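Local coordinates for sulfonate ABC transporter, periplasmic sulfonate-binding protein SsuA (Methylobacillus flagellatus, PDB 3UIF) that probably binds sulfonates or related sulfate esters in the periplasm and delivers them to an ABC transporter for uptake, at residues K227-V232 against G321-N326; W231-E236 against Q268-L273; K284-A289 against A299-M304. All coordinates share one frame; numbering follows the deposited sequence. Where two conformers were deposited one is given.

Contact 1: residues K227-V232 against G321-N326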
loop_
_atom_site.group_PDB
_atom_site.type_symbol
_atom_site.label_atom_id
_atom_site.label_comp_id
_atom_site.label_asym_id
_atom_site.label_seq_id
_atom_site.Cartn_x
_atom_site.Cartn_y
_atom_site.Cartn_z
ATOM N N LYS A 227 -10.214 -14.146 6.309
ATOM C CA LYS A 227 -10.061 -14.894 7.559
ATOM C C LYS A 227 -8.770 -14.510 8.262
ATOM O O LYS A 227 -8.786 -14.209 9.457
ATOM C CB LYS A 227 -10.119 -16.389 7.328
ATOM C CG LYS A 227 -11.523 -16.943 7.382
ATOM C CD LYS A 227 -11.594 -18.311 6.733
ATOM C CE LYS A 227 -12.296 -19.279 7.666
ATOM N NZ LYS A 227 -12.666 -20.531 6.948
ATOM N N SER A 228 -7.668 -14.478 7.510
ATOM C CA SER A 228 -6.383 -14.053 8.050
ATOM C C SER A 228 -6.434 -12.596 8.532
ATOM O O SER A 228 -5.959 -12.276 9.625
ATOM C CB SER A 228 -5.278 -14.213 7.008
ATOM O OG SER A 228 -5.105 -15.561 6.631
ATOM N N VAL A 229 -7.016 -11.731 7.706
ATOM C CA VAL A 229 -7.117 -10.312 7.995
ATOM C C VAL A 229 -7.953 -10.037 9.252
ATOM O O VAL A 229 -7.579 -9.225 10.078
ATOM C CB VAL A 229 -7.638 -9.540 6.769
ATOM C CG1 VAL A 229 -7.903 -8.081 7.104
ATOM C CG2 VAL A 229 -6.628 -9.626 5.639
ATOM N N HIS A 230 -9.062 -10.745 9.414
ATOM C CA HIS A 230 -9.867 -10.642 10.631
ATOM C C HIS A 230 -9.050 -10.975 11.854
ATOM O O HIS A 230 -9.227 -10.369 12.931
ATOM C CB HIS A 230 -11.095 -11.556 10.538
ATOM C CG HIS A 230 -11.921 -11.616 11.808
ATOM N ND1 HIS A 230 -12.144 -12.768 12.476
ATOM C CD2 HIS A 230 -12.574 -10.616 12.527
ATOM C CE1 HIS A 230 -12.911 -12.527 13.548
ATOM N NE2 HIS A 230 -13.168 -11.210 13.587
ATOM N N TRP A 231 -8.141 -11.937 11.710
ATOM C CA TRP A 231 -7.351 -12.373 12.843
ATOM C C TRP A 231 -6.346 -11.314 13.260
ATOM O O TRP A 231 -6.184 -11.036 14.455
ATOM C CB TRP A 231 -6.691 -13.726 12.565
ATOM C CG TRP A 231 -5.727 -14.103 13.657
ATOM C CD1 TRP A 231 -6.005 -14.765 14.850
ATOM C CD2 TRP A 231 -4.298 -13.794 13.716
ATOM N NE1 TRP A 231 -4.874 -14.893 15.612
ATOM C CE2 TRP A 231 -3.816 -14.325 14.994
ATOM C CE3 TRP A 231 -3.410 -13.151 12.876
ATOM C CZ2 TRP A 231 -2.491 -14.216 15.382
ATOM C CZ3 TRP A 231 -2.074 -13.039 13.278
ATOM C CH2 TRP A 231 -1.627 -13.566 14.499
ATOM N N VAL A 232 -5.676 -10.707 12.291
ATOM C CA VAL A 232 -4.662 -9.706 12.589
ATOM C C VAL A 232 -5.275 -8.369 13.022
ATOM O O VAL A 232 -4.623 -7.590 13.720
ATOM C CB VAL A 232 -3.719 -9.469 11.383
ATOM C CG1 VAL A 232 -4.374 -8.557 10.348
ATOM C CG2 VAL A 232 -2.390 -8.890 11.835
ATOM N N GLY A 321 -20.455 -6.190 10.110
ATOM C CA GLY A 321 -20.287 -5.010 10.962
ATOM C C GLY A 321 -18.935 -4.844 11.650
ATOM O O GLY A 321 -18.798 -4.040 12.573
ATOM N N PHE A 322 -17.930 -5.592 11.207
ATOM C CA PHE A 322 -16.632 -5.605 11.874
ATOM C C PHE A 322 -15.772 -4.382 11.469
ATOM O O PHE A 322 -15.065 -3.821 12.305
ATOM C CB PHE A 322 -15.925 -6.958 11.629
ATOM C CG PHE A 322 -14.582 -7.067 12.291
ATOM C CD1 PHE A 322 -13.404 -6.776 11.573
ATOM C CD2 PHE A 322 -14.484 -7.427 13.633
ATOM C CE1 PHE A 322 -12.169 -6.855 12.191
ATOM C CE2 PHE A 322 -13.251 -7.509 14.251
ATOM C CZ PHE A 322 -12.093 -7.223 13.534
ATOM N N TRP A 323 -15.853 -3.981 10.194
ATOM C CA TRP A 323 -15.301 -2.716 9.698
ATOM C C TRP A 323 -16.394 -1.688 9.470
ATOM O O TRP A 323 -17.571 -2.045 9.374
ATOM C CB TRP A 323 -14.514 -2.964 8.418
ATOM C CG TRP A 323 -13.198 -3.668 8.662
ATOM C CD1 TRP A 323 -12.032 -3.115 9.174
ATOM C CD2 TRP A 323 -12.882 -5.084 8.451
ATOM N NE1 TRP A 323 -11.045 -4.054 9.276
ATOM C CE2 TRP A 323 -11.488 -5.257 8.863
ATOM C CE3 TRP A 323 -13.590 -6.191 7.979
ATOM C CZ2 TRP A 323 -10.842 -6.488 8.782
ATOM C CZ3 TRP A 323 -12.934 -7.421 7.904
ATOM C CH2 TRP A 323 -11.595 -7.566 8.295
ATOM N N THR A 324 -16.034 -0.404 9.404
ATOM C CA THR A 324 -17.009 0.667 9.117
ATOM C C THR A 324 -16.586 1.440 7.874
ATOM O O THR A 324 -15.423 1.769 7.761
ATOM C CB THR A 324 -17.140 1.687 10.274
ATOM O OG1 THR A 324 -15.912 2.424 10.425
ATOM C CG2 THR A 324 -17.509 1.018 11.594
ATOM N N PRO A 325 -17.525 1.749 6.947
ATOM C CA PRO A 325 -17.158 2.480 5.731
ATOM C C PRO A 325 -16.801 3.939 6.029
ATOM O O PRO A 325 -17.430 4.547 6.885
ATOM C CB PRO A 325 -18.434 2.401 4.880
ATOM C CG PRO A 325 -19.541 2.279 5.854
ATOM C CD PRO A 325 -18.989 1.521 7.024
ATOM N N ASN A 326 -15.782 4.481 5.351
ATOM C CA ASN A 326 -15.418 5.900 5.490
ATOM C C ASN A 326 -16.114 6.733 4.421
ATOM O O ASN A 326 -16.267 6.288 3.278
ATOM C CB ASN A 326 -13.910 6.117 5.347
ATOM C CG ASN A 326 -13.080 5.212 6.242
ATOM O OD1 ASN A 326 -13.212 5.216 7.461
ATOM N ND2 ASN A 326 -12.174 4.459 5.630
#

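Contact 2: residues W231-E236 against Q268-L273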
loop_
_atom_site.group_PDB
_atom_site.type_symbol
_atom_site.label_atom_id
_atom_site.label_comp_id
_atom_site.label_asym_id
_atom_site.label_seq_id
_atom_site.Cartn_x
_atom_site.Cartn_y
_atom_site.Cartn_z
ATOM N N TRP A 231 -8.141 -11.937 11.710
ATOM C CA TRP A 231 -7.351 -12.373 12.843
ATOM C C TRP A 231 -6.346 -11.314 13.260
ATOM O O TRP A 231 -6.184 -11.036 14.455
ATOM C CB TRP A 231 -6.691 -13.726 12.565
ATOM C CG TRP A 231 -5.727 -14.103 13.657
ATOM C CD1 TRP A 231 -6.005 -14.765 14.850
ATOM C CD2 TRP A 231 -4.298 -13.794 13.716
ATOM N NE1 TRP A 231 -4.874 -14.893 15.612
ATOM C CE2 TRP A 231 -3.816 -14.325 14.994
ATOM C CE3 TRP A 231 -3.410 -13.151 12.876
ATOM C CZ2 TRP A 231 -2.491 -14.216 15.382
ATOM C CZ3 TRP A 231 -2.074 -13.039 13.278
ATOM C CH2 TRP A 231 -1.627 -13.566 14.499
ATOM N N VAL A 232 -5.676 -10.707 12.291
ATOM C CA VAL A 232 -4.662 -9.706 12.589
ATOM C C VAL A 232 -5.275 -8.369 13.022
ATOM O O VAL A 232 -4.623 -7.590 13.720
ATOM C CB VAL A 232 -3.719 -9.469 11.383
ATOM C CG1 VAL A 232 -4.374 -8.557 10.348
ATOM C CG2 VAL A 232 -2.390 -8.890 11.835
ATOM N N ALA A 233 -6.519 -8.115 12.610
ATOM C CA ALA A 233 -7.158 -6.816 12.802
ATOM C C ALA A 233 -7.679 -6.599 14.237
ATOM O O ALA A 233 -7.991 -5.474 14.625
ATOM C CB ALA A 233 -8.262 -6.605 11.779
ATOM N N GLN A 234 -7.749 -7.677 15.016
ATOM C CA GLN A 234 -8.079 -7.595 16.425
ATOM C C GLN A 234 -6.866 -7.036 17.185
ATOM O O GLN A 234 -5.726 -7.328 16.824
ATOM C CB GLN A 234 -8.476 -8.981 16.940
ATOM C CG GLN A 234 -9.580 -9.664 16.129
ATOM C CD GLN A 234 -9.892 -11.078 16.600
ATOM O OE1 GLN A 234 -10.124 -11.319 17.785
ATOM N NE2 GLN A 234 -9.913 -12.021 15.664
ATOM N N ASP A 235 -7.114 -6.225 18.217
ATOM C CA ASP A 235 -6.039 -5.542 18.961
ATOM C C ASP A 235 -5.075 -6.494 19.643
ATOM O O ASP A 235 -3.884 -6.202 19.725
ATOM C CB ASP A 235 -6.585 -4.615 20.040
ATOM C CG ASP A 235 -7.743 -3.765 19.564
ATOM O OD1 ASP A 235 -7.543 -2.944 18.636
ATOM O OD2 ASP A 235 -8.855 -3.921 20.143
ATOM N N GLU A 236 -5.576 -7.624 20.140
ATOM C CA GLU A 236 -4.710 -8.587 20.821
ATOM C C GLU A 236 -3.589 -9.134 19.914
ATOM O O GLU A 236 -2.615 -9.714 20.392
ATOM C CB GLU A 236 -5.535 -9.726 21.410
ATOM C CG GLU A 236 -5.955 -10.797 20.407
ATOM C CD GLU A 236 -6.722 -11.934 21.064
ATOM O OE1 GLU A 236 -6.541 -13.112 20.677
ATOM O OE2 GLU A 236 -7.505 -11.650 21.990
ATOM N N GLN A 268 -9.238 -0.597 11.501
ATOM C CA GLN A 268 -9.574 0.128 10.281
ATOM C C GLN A 268 -8.439 0.168 9.240
ATOM O O GLN A 268 -8.697 0.250 8.036
ATOM C CB GLN A 268 -10.077 1.536 10.619
ATOM C CG GLN A 268 -11.441 1.571 11.287
ATOM C CD GLN A 268 -12.554 1.063 10.379
ATOM O OE1 GLN A 268 -13.144 -0.003 10.623
ATOM N NE2 GLN A 268 -12.843 1.811 9.319
ATOM N N ARG A 269 -7.194 0.066 9.696
ATOM C CA ARG A 269 -6.054 0.007 8.791
ATOM C C ARG A 269 -6.089 -1.224 7.876
ATOM O O ARG A 269 -5.419 -1.255 6.842
ATOM C CB ARG A 269 -4.733 0.064 9.567
ATOM C CG ARG A 269 -4.447 1.398 10.253
ATOM C CD ARG A 269 -4.162 2.548 9.296
ATOM N NE ARG A 269 -2.970 2.300 8.493
ATOM C CZ ARG A 269 -1.720 2.622 8.840
ATOM N NH1 ARG A 269 -1.456 3.227 9.995
ATOM N NH2 ARG A 269 -0.726 2.345 8.015
ATOM N N TRP A 270 -6.882 -2.218 8.261
ATOM C CA TRP A 270 -6.943 -3.488 7.577
ATOM C C TRP A 270 -8.216 -3.639 6.791
ATOM O O TRP A 270 -8.482 -4.695 6.231
ATOM C CB TRP A 270 -6.808 -4.612 8.607
ATOM C CG TRP A 270 -5.417 -4.725 9.198
ATOM C CD1 TRP A 270 -4.932 -4.128 10.361
ATOM C CD2 TRP A 270 -4.277 -5.473 8.660
ATOM N NE1 TRP A 270 -3.621 -4.444 10.575
ATOM C CE2 TRP A 270 -3.157 -5.243 9.597
ATOM C CE3 TRP A 270 -4.068 -6.284 7.537
ATOM C CZ2 TRP A 270 -1.895 -5.815 9.397
ATOM C CZ3 TRP A 270 -2.797 -6.850 7.356
ATOM C CH2 TRP A 270 -1.740 -6.624 8.265
ATOM N N SER A 271 -9.012 -2.575 6.728
ATOM C CA SER A 271 -10.341 -2.627 6.134
ATOM C C SER A 271 -10.337 -3.022 4.656
ATOM O O SER A 271 -9.561 -2.502 3.868
ATOM C CB SER A 271 -11.066 -1.296 6.334
ATOM O OG SER A 271 -12.311 -1.288 5.666
ATOM N N PRO A 272 -11.208 -3.963 4.284
ATOM C CA PRO A 272 -11.348 -4.401 2.897
ATOM C C PRO A 272 -12.526 -3.741 2.189
ATOM O O PRO A 272 -12.865 -4.099 1.065
ATOM C CB PRO A 272 -11.607 -5.894 3.054
ATOM C CG PRO A 272 -12.367 -5.985 4.348
ATOM C CD PRO A 272 -11.838 -4.901 5.231
ATOM N N LEU A 273 -13.153 -2.782 2.858
ATOM C CA LEU A 273 -14.340 -2.124 2.325
ATOM C C LEU A 273 -14.046 -1.275 1.098
ATOM O O LEU A 273 -13.023 -0.579 1.029
ATOM C CB LEU A 273 -15.005 -1.274 3.417
ATOM C CG LEU A 273 -15.472 -2.071 4.640
ATOM C CD1 LEU A 273 -16.247 -1.177 5.586
ATOM C CD2 LEU A 273 -16.321 -3.276 4.233
#

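Contact 3: residues K284-A289 against A299-M304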
loop_
_atom_site.group_PDB
_atom_site.type_symbol
_atom_site.label_atom_id
_atom_site.label_comp_id
_atom_site.label_asym_id
_atom_site.label_seq_id
_atom_site.Cartn_x
_atom_site.Cartn_y
_atom_site.Cartn_z
ATOM N N LYS A 284 -8.289 9.473 -7.571
ATOM C CA LYS A 284 -7.195 10.430 -7.434
ATOM C C LYS A 284 -5.884 9.856 -7.972
ATOM O O LYS A 284 -5.171 10.520 -8.744
ATOM C CB LYS A 284 -7.040 10.867 -5.986
ATOM C CG LYS A 284 -7.994 11.962 -5.569
ATOM C CD LYS A 284 -7.695 12.412 -4.150
ATOM C CE LYS A 284 -8.461 13.679 -3.790
ATOM N NZ LYS A 284 -7.929 14.283 -2.529
ATOM N N ALA A 285 -5.596 8.615 -7.573
ATOM C CA ALA A 285 -4.387 7.920 -7.966
ATOM C C ALA A 285 -4.278 7.728 -9.473
ATOM O O ALA A 285 -3.187 7.833 -10.026
ATOM C CB ALA A 285 -4.271 6.584 -7.247
ATOM N N VAL A 286 -5.390 7.448 -10.146
ATOM C CA VAL A 286 -5.337 7.255 -11.598
ATOM C C VAL A 286 -5.051 8.578 -12.308
ATOM O O VAL A 286 -4.320 8.601 -13.297
ATOM C CB VAL A 286 -6.585 6.536 -12.149
ATOM C CG1 VAL A 286 -6.633 6.593 -13.665
ATOM C CG2 VAL A 286 -6.579 5.085 -11.696
ATOM N N ALA A 287 -5.599 9.674 -11.779
ATOM C CA ALA A 287 -5.359 11.021 -12.323
ATOM C C ALA A 287 -3.900 11.411 -12.171
ATOM O O ALA A 287 -3.307 11.956 -13.116
ATOM C CB ALA A 287 -6.257 12.061 -11.666
ATOM N N TYR A 288 -3.317 11.121 -11.003
ATOM C CA TYR A 288 -1.921 11.447 -10.705
ATOM C C TYR A 288 -0.945 10.614 -11.531
ATOM O O TYR A 288 0.118 11.093 -11.925
ATOM C CB TYR A 288 -1.633 11.269 -9.209
ATOM C CG TYR A 288 -0.214 10.827 -8.890
ATOM C CD1 TYR A 288 0.110 9.465 -8.790
ATOM C CD2 TYR A 288 0.804 11.763 -8.696
ATOM C CE1 TYR A 288 1.407 9.048 -8.509
ATOM C CE2 TYR A 288 2.098 11.359 -8.410
ATOM C CZ TYR A 288 2.397 10.004 -8.320
ATOM O OH TYR A 288 3.680 9.594 -8.034
ATOM N N ALA A 289 -1.295 9.348 -11.759
ATOM C CA ALA A 289 -0.445 8.465 -12.562
ATOM C C ALA A 289 -0.242 9.024 -13.975
ATOM O O ALA A 289 0.862 8.976 -14.526
ATOM C CB ALA A 289 -1.032 7.073 -12.623
ATOM N N ALA A 299 -6.692 4.657 -16.616
ATOM C CA ALA A 299 -7.441 3.417 -16.448
ATOM C C ALA A 299 -8.863 3.706 -15.994
ATOM O O ALA A 299 -9.082 4.602 -15.187
ATOM C CB ALA A 299 -6.743 2.523 -15.433
ATOM N N ASP A 300 -9.823 2.954 -16.524
ATOM C CA ASP A 300 -11.207 2.978 -16.059
ATOM C C ASP A 300 -11.241 2.437 -14.618
ATOM O O ASP A 300 -10.959 1.259 -14.376
ATOM C CB ASP A 300 -12.064 2.134 -17.013
ATOM C CG ASP A 300 -13.552 2.116 -16.650
ATOM O OD1 ASP A 300 -13.979 2.765 -15.667
ATOM O OD2 ASP A 300 -14.318 1.438 -17.370
ATOM N N VAL A 301 -11.574 3.307 -13.666
ATOM C CA VAL A 301 -11.534 2.948 -12.243
ATOM C C VAL A 301 -12.569 1.881 -11.902
ATOM O O VAL A 301 -12.279 0.937 -11.162
ATOM C CB VAL A 301 -11.734 4.184 -11.325
ATOM C CG1 VAL A 301 -11.766 3.774 -9.864
ATOM C CG2 VAL A 301 -10.639 5.220 -11.549
ATOM N N GLN A 302 -13.771 2.042 -12.452
ATOM C CA GLN A 302 -14.912 1.142 -12.179
ATOM C C GLN A 302 -14.626 -0.325 -12.570
ATOM O O GLN A 302 -14.866 -1.237 -11.784
ATOM C CB GLN A 302 -16.198 1.674 -12.848
ATOM C CG GLN A 302 -16.544 3.131 -12.494
ATOM C CD GLN A 302 -16.226 4.159 -13.599
ATOM O OE1 GLN A 302 -16.978 4.290 -14.577
ATOM N NE2 GLN A 302 -15.138 4.919 -13.424
ATOM N N GLN A 303 -14.080 -0.541 -13.764
ATOM C CA GLN A 303 -13.757 -1.893 -14.251
ATOM C C GLN A 303 -12.599 -2.589 -13.486
ATOM O O GLN A 303 -12.399 -3.803 -13.577
ATOM C CB GLN A 303 -13.438 -1.817 -15.751
ATOM C CG GLN A 303 -13.443 -3.146 -16.501
ATOM C CD GLN A 303 -13.021 -2.997 -17.972
ATOM O OE1 GLN A 303 -12.195 -3.771 -18.468
ATOM N NE2 GLN A 303 -13.575 -1.995 -18.669
HETATM N N MSE A 304 -11.845 -1.801 -12.734
HETATM C CA MSE A 304 -10.682 -2.269 -11.995
HETATM C C MSE A 304 -11.035 -2.618 -10.564
HETATM O O MSE A 304 -10.285 -3.319 -9.895
HETATM C CB MSE A 304 -9.783 -1.059 -12.128
HETATM C CG MSE A 304 -8.556 -1.070 -11.248
HETATM SE SE MSE A 304 -7.562 0.561 -11.742
HETATM C CE MSE A 304 -5.992 0.039 -10.708
#

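Contact 1: residues K227-V232 against G321-N326
His230 and Phe322 form the aromatic part of this contact, a T-shaped (edge-to-face) pair. The imidazole turns its edge to the phenyl face, with ring centroids 4.7 Å apart and planes at 77°. His230 CD2 makes the approach, standing over the centre of the Phe322 ring and 3.6 Å from Phe322 CZ, while His230 NE2 lies a little farther off, 3.8 Å from Phe322 CE2. The histidine reaches there because its CG lies anti to the backbone N (chi1 175°), which swings the far end of the ring out from the helix until CD2 meets Phe322. The row of rings goes on within 321-326: Phe322 CD1 sits 3.4 Å above the plane of the Trp323 indole, so each aromatic group presents an edge to the face of the next.

The aliphatic part lies on the neighbouring helical position. Val229 CG1 touches the six-membered end of the indole, 3.7 Å from Trp323 CZ2 and 3.9 Å from Trp323 CH2, the valine set roughly perpendicular to the indole side chain. A branched, rigid valine suits this buried spot, giving compact apolar surface against the ring without needing a polar partner.

No hydrogen bond passes between 227-232 and 321-326; the polar fixing comes from elsewhere. Trp323 NE1 donates to Arg267 O, satisfying the one polar atom of the buried indole, and Arg267 also bonds Phe322 O through NH1 and makes a cation-pi contact with the Phe322 ring. The chemistry therefore implies a division of labour: dispersion and the weak polarity of ring edges join the loop after helix 308-316 to helix 215-233, while Arg267 supplies hydrogen bonds that probably help hold the two aromatic residues in place.

Contact 2: residues W231-E236 against Q268-L273
The last turn of helix 215-233 meets the 3-10 turn 268-270 where Ala233 and Trp270 come together, their CA atoms 6.2 Å apart. Ser271 N closes that turn on Gln268 O, and the chain then leaves through an ST turn, in which Leu273 N donates to Ser271 OG at 3.3 Å.

Trp270 carries the contact. Val232 CG1 lies over the middle of its six-membered ring, 3.4 Å from the centroid and only 8° off the ring normal, a CH-pi contact made squarely on the face; Val232 CG1 comes nearest to Trp270 CD2, at 3.5 Å. The other methyl, Val232 CG2, is 4.0 Å from Trp270 CZ2, toward the outer end of the indole. With chi1 at 79°, CG1 sits between the backbone N and the carbonyl carbon, and from there it points at the ring. Closer to the backbone, Ala233 CB meets Trp270 CB at 4.0 Å, and a residue as small as alanine lets helix and turn approach closely.

Trp266 and Tyr241 add edge-to-face contacts with Trp270. A glycerol, probably from the crystallisation liquor, lies about 4 Å from the indole and is hydrogen-bonded by Arg269 O; it may mark a pocket but does not show where a substrate binds. This is a buried aromatic cluster within a protein of the type 2 periplasmic-binding family.

Contact 3: residues K284-A289 against A299-M304
Helix 276-291 passes the chain entering the short helix 301-304, nearest at Val286 and Ala299, whose CA atoms are 6.5 Å apart. Val286 is the residue that reaches across, and its two methyl groups take different partners. CG1, anti to the backbone N (chi1 169°), rests against the backbone of Ala299, with Val286 CG1 3.5 Å from Ala299 O, and lies more loosely by the side chain, 4.4 Å from Ala299 CB. CG2 meets the second valine, Val286 CG2 to Val301 CG2 at 4.1 Å, the two valines lying alongside and running opposite ways.

A short connection links helix 276-291 to the weakly bonded helix 301-304, which packs beside it. Asp300 holds the N-cap position, its OD1 accepting a weak hydrogen bond from Gln302 N, a natural place for a short carboxylate since the first amides of a helix lack partners within it. Ala299 keeps the approach narrow, and the beta-branched valines give compact apolar surface. Met304, present as selenomethionine and buried, packs on Ile80 and Asn83 of helix 77-85, which also receives Ala285 and Ala289, and its backbone is hydrogen-bonded to Leu91.

Overall arrangement
Contacts 1 and 2 are neighbours, their centres 5 Å apart: both start from the end of helix 215-233, sharing Trp231 and Val232. Their partner loops are joined by a probable hydrogen bond from Gln268 NE2 to Thr324 O, with Trp323 packing on Pro272, so one helix end, the 268-273 turn and the late 321-326 loop form a continuous packed region. Contact 3 lies apart, its centre 25 Å from each of the other two. Along the chain, contact 2 closes before contact 3 opens, and contact 3 is nested within the loop closed by contact 1. This C-terminal part, about half helix and without strands, thus leaves helix 215-233, folds against helix 77-85 and strand 89-94, then returns to helix 215-233.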